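Local coordinates for periplasmic binding protein (Veillonella parvula, PDB 4LJS), which probably binds a metal-chelate or related ligand, such as an iron-siderophore complex, outside the cytoplasmic membrane and delivers it to an ABC transporter, at residues V306-Y311 with G318-I323; G217-S222 with I297-S302. One frame throughout, in Å; residues are numbered along the deposited sequence.

Helix 299-310 takes part in both contacts, one near each end. Contact 2 lies at its start, its centre about 9 Å from the centre of the chain, where buried aliphatic groups of segments 217-222 and 297-302 pack together beside a network of charges. Contact 1 lies at its far end, its centre about 17 Å from the centre of the chain, where the C-terminal tail 318-323 comes back over the last turn; this is a surface contact of a histidine edge, a valine methyl and a proline ring. The two centres are about 12 Å apart and the contacts touch: Val306 packs on Ile219, and Leu322 of the tail reaches Arg298 and Asp301.

Contact 1 (V306-Y311 with G318-I323); sequences VSHGLY and GVPDLI
The backbones come closest at His308 and Val319, CA atoms 5.3 Å apart, where the irregular tail 318-323 returns past the last turn of helix 299-310. The His308 ring meets the tail edge-on: its CD2 lies 3.2 Å from Gly318 O, which sits close to the ring plane. Elsewhere on the rim, ND1 donates to Ser307 OG at 3.1 Å, a nearly straight bond (162°) that, like the Gly318 contact, lies in the ring plane and so helps fix the rotation about chi2. Pro320 crosses the histidine side chain at about a right angle, its CD 4.1 Å from His308 CB. In Val319, CG2 stands anti to the carbonyl carbon, which brings this methyl to rest on the helix backbone, 3.8 Å from Gly309 N. An alanine in place of His308 would keep the CB touch on Pro320 but would probably leave Gly318 O without the ring edge beside it, and Ser307 OG without its imidazole donor. Tyr315, in the connecting loop, stacks on the His308 ring, and Val319 also packs on Ile305 of the same helix and on His285, so the tail runs between helix 299-310 and strand 284-288.

Contact 2 (G217-S222 with I297-S302); sequences GNIGAS and IRLLDS. Unlike the reference sequence in segment 297-302: Ser302 (reference Gly).
Ile219 reaches from helix 215-222 to Leu299 and Ser302 in the first turn of helix 299-310, bridging backbones that come no closer than 8.0 Å between the CA atoms of Ile219 and Ser302. Its CB already points toward the other helix. There the chain forks: CG2 turns to the next turn of that helix and packs 3.9 Å from Val306 CB, while CG1, anti to the carbonyl carbon (chi1 -67°), carries on toward its start. CG1 passes Leu299 CD1 at 4.1 Å, and chi2 keeps the chain extended, so that CD1 arrives 3.6 Å from that same Leu299 methyl, the two side chains running antiparallel past one another where they touch. The same CD1 also lies 3.5 Å from Ser302 OG, an apolar touch on a hydroxyl whose hydrogen bond to Ala291 O satisfies it within the buried setting. Met151, at the start of helix 151-164, packs on both Ile219 and Leu299. The architecture is that of periplasmic binding proteins of the chelatase clan, two lobes joined by a long helix, here 168-188, against which Leu299 also leans through Met178. Segment 297-302 stands where the lobes meet. Arg298 NE donates to Asp301 OD1 at 2.7 Å in an almost straight hydrogen bond (171°) that is part of a salt bridge, in the guanidinium plane but reaching the oxygen from above the carboxylate plane. Both charges have second partners, Arg298 pairing with Glu56 of helix 52-60 and Asp301 with Arg80, which ties this helix start to the N-terminal lobe.

Contact 1 (V306-Y311 with G318-I323)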
loop_
_atom_site.group_PDB
_atom_site.type_symbol
_atom_site.label_atom_id
_atom_site.label_comp_id
_atom_site.label_asym_id
_atom_site.label_seq_id
_atom_site.Cartn_x
_atom_site.Cartn_y
_atom_site.Cartn_z
ATOM N N VAL A 306 -5.418 12.002 3.106
ATOM C CA VAL A 306 -5.112 13.056 2.155
ATOM C C VAL A 306 -6.335 13.934 1.836
ATOM O O VAL A 306 -6.240 15.163 1.851
ATOM C CB VAL A 306 -4.455 12.497 0.887
ATOM C CG1 VAL A 306 -4.217 13.608 -0.110
ATOM C CG2 VAL A 306 -3.130 11.817 1.253
ATOM N N SER A 307 -7.486 13.315 1.588
ATOM C CA SER A 307 -8.687 14.092 1.289
ATOM C C SER A 307 -9.099 14.938 2.498
ATOM O O SER A 307 -9.483 16.091 2.342
ATOM C CB SER A 307 -9.847 13.192 0.850
ATOM O OG SER A 307 -10.340 12.439 1.955
ATOM N N HIS A 308 -8.998 14.368 3.697
ATOM C CA HIS A 308 -9.373 15.089 4.906
ATOM C C HIS A 308 -8.396 16.226 5.207
ATOM O O HIS A 308 -8.811 17.293 5.644
ATOM C CB HIS A 308 -9.506 14.141 6.103
ATOM C CG HIS A 308 -10.751 13.302 6.070
ATOM N ND1 HIS A 308 -11.215 12.697 4.919
ATOM C CD2 HIS A 308 -11.626 12.965 7.050
ATOM C CE1 HIS A 308 -12.321 12.026 5.191
ATOM N NE2 HIS A 308 -12.593 12.175 6.476
ATOM N N GLY A 309 -7.108 16.003 4.946
ATOM C CA GLY A 309 -6.107 17.046 5.102
ATOM C C GLY A 309 -6.156 18.125 4.026
ATOM O O GLY A 309 -5.884 19.302 4.292
ATOM N N LEU A 310 -6.496 17.736 2.798
ATOM C CA LEU A 310 -6.563 18.698 1.702
ATOM C C LEU A 310 -7.781 19.593 1.853
ATOM O O LEU A 310 -7.708 20.796 1.609
ATOM C CB LEU A 310 -6.620 17.987 0.346
ATOM C CG LEU A 310 -5.342 17.322 -0.159
ATOM C CD1 LEU A 310 -5.639 16.532 -1.428
ATOM C CD2 LEU A 310 -4.253 18.368 -0.398
ATOM N N TYR A 311 -8.897 19.007 2.281
ATOM C CA TYR A 311 -10.159 19.744 2.324
ATOM C C TYR A 311 -10.857 19.751 3.692
ATOM O O TYR A 311 -11.928 19.170 3.841
ATOM C CB TYR A 311 -11.091 19.190 1.243
ATOM C CG TYR A 311 -10.470 19.225 -0.136
ATOM C CD1 TYR A 311 -10.390 20.414 -0.852
ATOM C CD2 TYR A 311 -9.943 18.075 -0.719
ATOM C CE1 TYR A 311 -9.825 20.453 -2.111
ATOM C CE2 TYR A 311 -9.371 18.111 -1.993
ATOM C CZ TYR A 311 -9.318 19.303 -2.681
ATOM O OH TYR A 311 -8.752 19.361 -3.940
ATOM N N GLY A 318 -12.110 16.050 10.997
ATOM C CA GLY A 318 -10.674 16.014 11.213
ATOM C C GLY A 318 -9.948 14.905 10.480
ATOM O O GLY A 318 -10.560 13.985 9.936
ATOM N N VAL A 319 -8.624 15.001 10.480
ATOM C CA VAL A 319 -7.764 14.049 9.796
ATOM C C VAL A 319 -7.452 12.865 10.708
ATOM O O VAL A 319 -7.019 13.053 11.846
ATOM C CB VAL A 319 -6.450 14.727 9.377
ATOM C CG1 VAL A 319 -5.653 13.831 8.432
ATOM C CG2 VAL A 319 -6.745 16.073 8.729
ATOM N N PRO A 320 -7.670 11.640 10.209
ATOM C CA PRO A 320 -7.453 10.419 11.007
ATOM C C PRO A 320 -5.993 10.237 11.451
ATOM O O PRO A 320 -5.079 10.569 10.694
ATOM C CB PRO A 320 -7.866 9.290 10.046
ATOM C CG PRO A 320 -8.755 9.954 9.022
ATOM C CD PRO A 320 -8.220 11.346 8.872
ATOM N N ASP A 321 -5.794 9.719 12.664
ATOM C CA ASP A 321 -4.463 9.428 13.207
ATOM C C ASP A 321 -4.148 7.951 13.059
ATOM O O ASP A 321 -5.024 7.112 13.243
ATOM C CB ASP A 321 -4.407 9.750 14.704
ATOM C CG ASP A 321 -4.403 11.235 14.992
ATOM O OD1 ASP A 321 -5.127 11.662 15.919
ATOM O OD2 ASP A 321 -3.664 11.972 14.308
ATOM N N LEU A 322 -2.899 7.625 12.748
ATOM C CA LEU A 322 -2.458 6.228 12.772
ATOM C C LEU A 322 -1.184 6.088 13.608
ATOM O O LEU A 322 -0.145 6.641 13.253
ATOM C CB LEU A 322 -2.288 5.669 11.351
ATOM C CG LEU A 322 -3.571 5.192 10.646
ATOM C CD1 LEU A 322 -4.459 6.337 10.157
ATOM C CD2 LEU A 322 -3.259 4.245 9.497
ATOM N N ILE A 323 -1.290 5.336 14.707
ATOM C CA ILE A 323 -0.322 5.341 15.823
ATOM C C ILE A 323 0.462 6.644 15.979
ATOM O O ILE A 323 0.231 7.407 16.917
ATOM C CB ILE A 323 0.663 4.144 15.812
ATOM C CG1 ILE A 323 -0.092 2.813 15.912
ATOM C CG2 ILE A 323 1.683 4.273 16.972
ATOM C CD1 ILE A 323 0.791 1.621 16.303
#

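Contact 2 (G217-S222 with I297-S302)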
loop_
_atom_site.group_PDB
_atom_site.type_symbol
_atom_site.label_atom_id
_atom_site.label_comp_id
_atom_site.label_asym_id
_atom_site.label_seq_id
_atom_site.Cartn_x
_atom_site.Cartn_y
_atom_site.Cartn_z
ATOM N N GLY A 217 1.997 11.225 -4.483
ATOM C CA GLY A 217 1.816 12.324 -5.416
ATOM C C GLY A 217 0.553 12.127 -6.240
ATOM O O GLY A 217 -0.237 13.054 -6.413
ATOM N N ASN A 218 0.353 10.906 -6.731
ATOM C CA ASN A 218 -0.806 10.604 -7.564
ATOM C C ASN A 218 -2.108 10.714 -6.781
ATOM O O ASN A 218 -3.154 11.057 -7.334
ATOM C CB ASN A 218 -0.673 9.220 -8.207
ATOM C CG ASN A 218 -1.794 8.914 -9.195
ATOM O OD1 ASN A 218 -2.627 8.036 -8.960
ATOM N ND2 ASN A 218 -1.815 9.638 -10.308
ATOM N N ILE A 219 -2.048 10.424 -5.488
ATOM C CA ILE A 219 -3.235 10.562 -4.654
ATOM C C ILE A 219 -3.589 12.043 -4.525
ATOM O O ILE A 219 -4.752 12.423 -4.678
ATOM C CB ILE A 219 -3.052 9.909 -3.285
ATOM C CG1 ILE A 219 -2.934 8.388 -3.452
ATOM C CG2 ILE A 219 -4.213 10.271 -2.352
ATOM C CD1 ILE A 219 -2.304 7.680 -2.231
ATOM N N GLY A 220 -2.577 12.875 -4.280
ATOM C CA GLY A 220 -2.759 14.316 -4.297
ATOM C C GLY A 220 -3.337 14.830 -5.609
ATOM O O GLY A 220 -4.289 15.612 -5.602
ATOM N N ALA A 221 -2.768 14.392 -6.731
ATOM C CA ALA A 221 -3.261 14.792 -8.057
ATOM C C ALA A 221 -4.681 14.283 -8.328
ATOM O O ALA A 221 -5.530 15.028 -8.815
ATOM C CB ALA A 221 -2.308 14.317 -9.155
ATOM N N SER A 222 -4.938 13.016 -8.016
ATOM C CA SER A 222 -6.285 12.462 -8.160
ATOM C C SER A 222 -7.316 13.307 -7.412
ATOM O O SER A 222 -8.427 13.526 -7.895
ATOM C CB SER A 222 -6.339 11.013 -7.667
ATOM O OG SER A 222 -5.478 10.203 -8.452
ATOM N N ILE A 297 -5.091 -2.865 -0.407
ATOM C CA ILE A 297 -6.322 -2.404 0.239
ATOM C C ILE A 297 -6.138 -1.191 1.169
ATOM O O ILE A 297 -7.082 -0.437 1.384
ATOM C CB ILE A 297 -7.043 -3.572 0.988
ATOM C CG1 ILE A 297 -8.503 -3.223 1.279
ATOM C CG2 ILE A 297 -6.300 -3.950 2.264
ATOM C CD1 ILE A 297 -9.311 -2.869 0.051
ATOM N N ARG A 298 -4.924 -0.983 1.689
ATOM C CA ARG A 298 -4.677 0.116 2.633
ATOM C C ARG A 298 -4.621 1.493 1.949
ATOM O O ARG A 298 -4.447 2.531 2.604
ATOM C CB ARG A 298 -3.411 -0.127 3.472
ATOM C CG ARG A 298 -3.459 -1.387 4.345
ATOM C CD ARG A 298 -4.663 -1.371 5.285
ATOM N NE ARG A 298 -4.591 -0.268 6.240
ATOM C CZ ARG A 298 -3.926 -0.314 7.390
ATOM N NH1 ARG A 298 -3.266 -1.419 7.750
ATOM N NH2 ARG A 298 -3.925 0.747 8.187
ATOM N N LEU A 299 -4.771 1.500 0.632
ATOM C CA LEU A 299 -4.947 2.746 -0.108
ATOM C C LEU A 299 -6.139 3.558 0.441
ATOM O O LEU A 299 -6.159 4.785 0.354
ATOM C CB LEU A 299 -5.147 2.451 -1.598
ATOM C CG LEU A 299 -5.388 3.656 -2.514
ATOM C CD1 LEU A 299 -4.307 4.721 -2.321
ATOM C CD2 LEU A 299 -5.453 3.224 -3.956
ATOM N N LEU A 300 -7.124 2.866 1.009
ATOM C CA LEU A 300 -8.265 3.536 1.626
ATOM C C LEU A 300 -7.843 4.486 2.749
ATOM O O LEU A 300 -8.398 5.580 2.883
ATOM C CB LEU A 300 -9.278 2.513 2.149
ATOM C CG LEU A 300 -10.541 3.101 2.790
ATOM C CD1 LEU A 300 -11.268 4.047 1.820
ATOM C CD2 LEU A 300 -11.478 2.001 3.296
ATOM N N ASP A 301 -6.864 4.067 3.549
ATOM C CA ASP A 301 -6.360 4.890 4.652
ATOM C C ASP A 301 -5.738 6.194 4.139
ATOM O O ASP A 301 -5.961 7.270 4.706
ATOM C CB ASP A 301 -5.324 4.118 5.486
ATOM C CG ASP A 301 -5.928 2.950 6.248
ATOM O OD1 ASP A 301 -6.113 1.872 5.647
ATOM O OD2 ASP A 301 -6.202 3.101 7.454
ATOM N N SER A 302 -4.945 6.097 3.075
ATOM C CA SER A 302 -4.295 7.284 2.529
ATOM C C SER A 302 -5.273 8.225 1.831
ATOM O O SER A 302 -5.150 9.443 1.964
ATOM C CB SER A 302 -3.136 6.927 1.605
ATOM O OG SER A 302 -3.497 5.977 0.623
#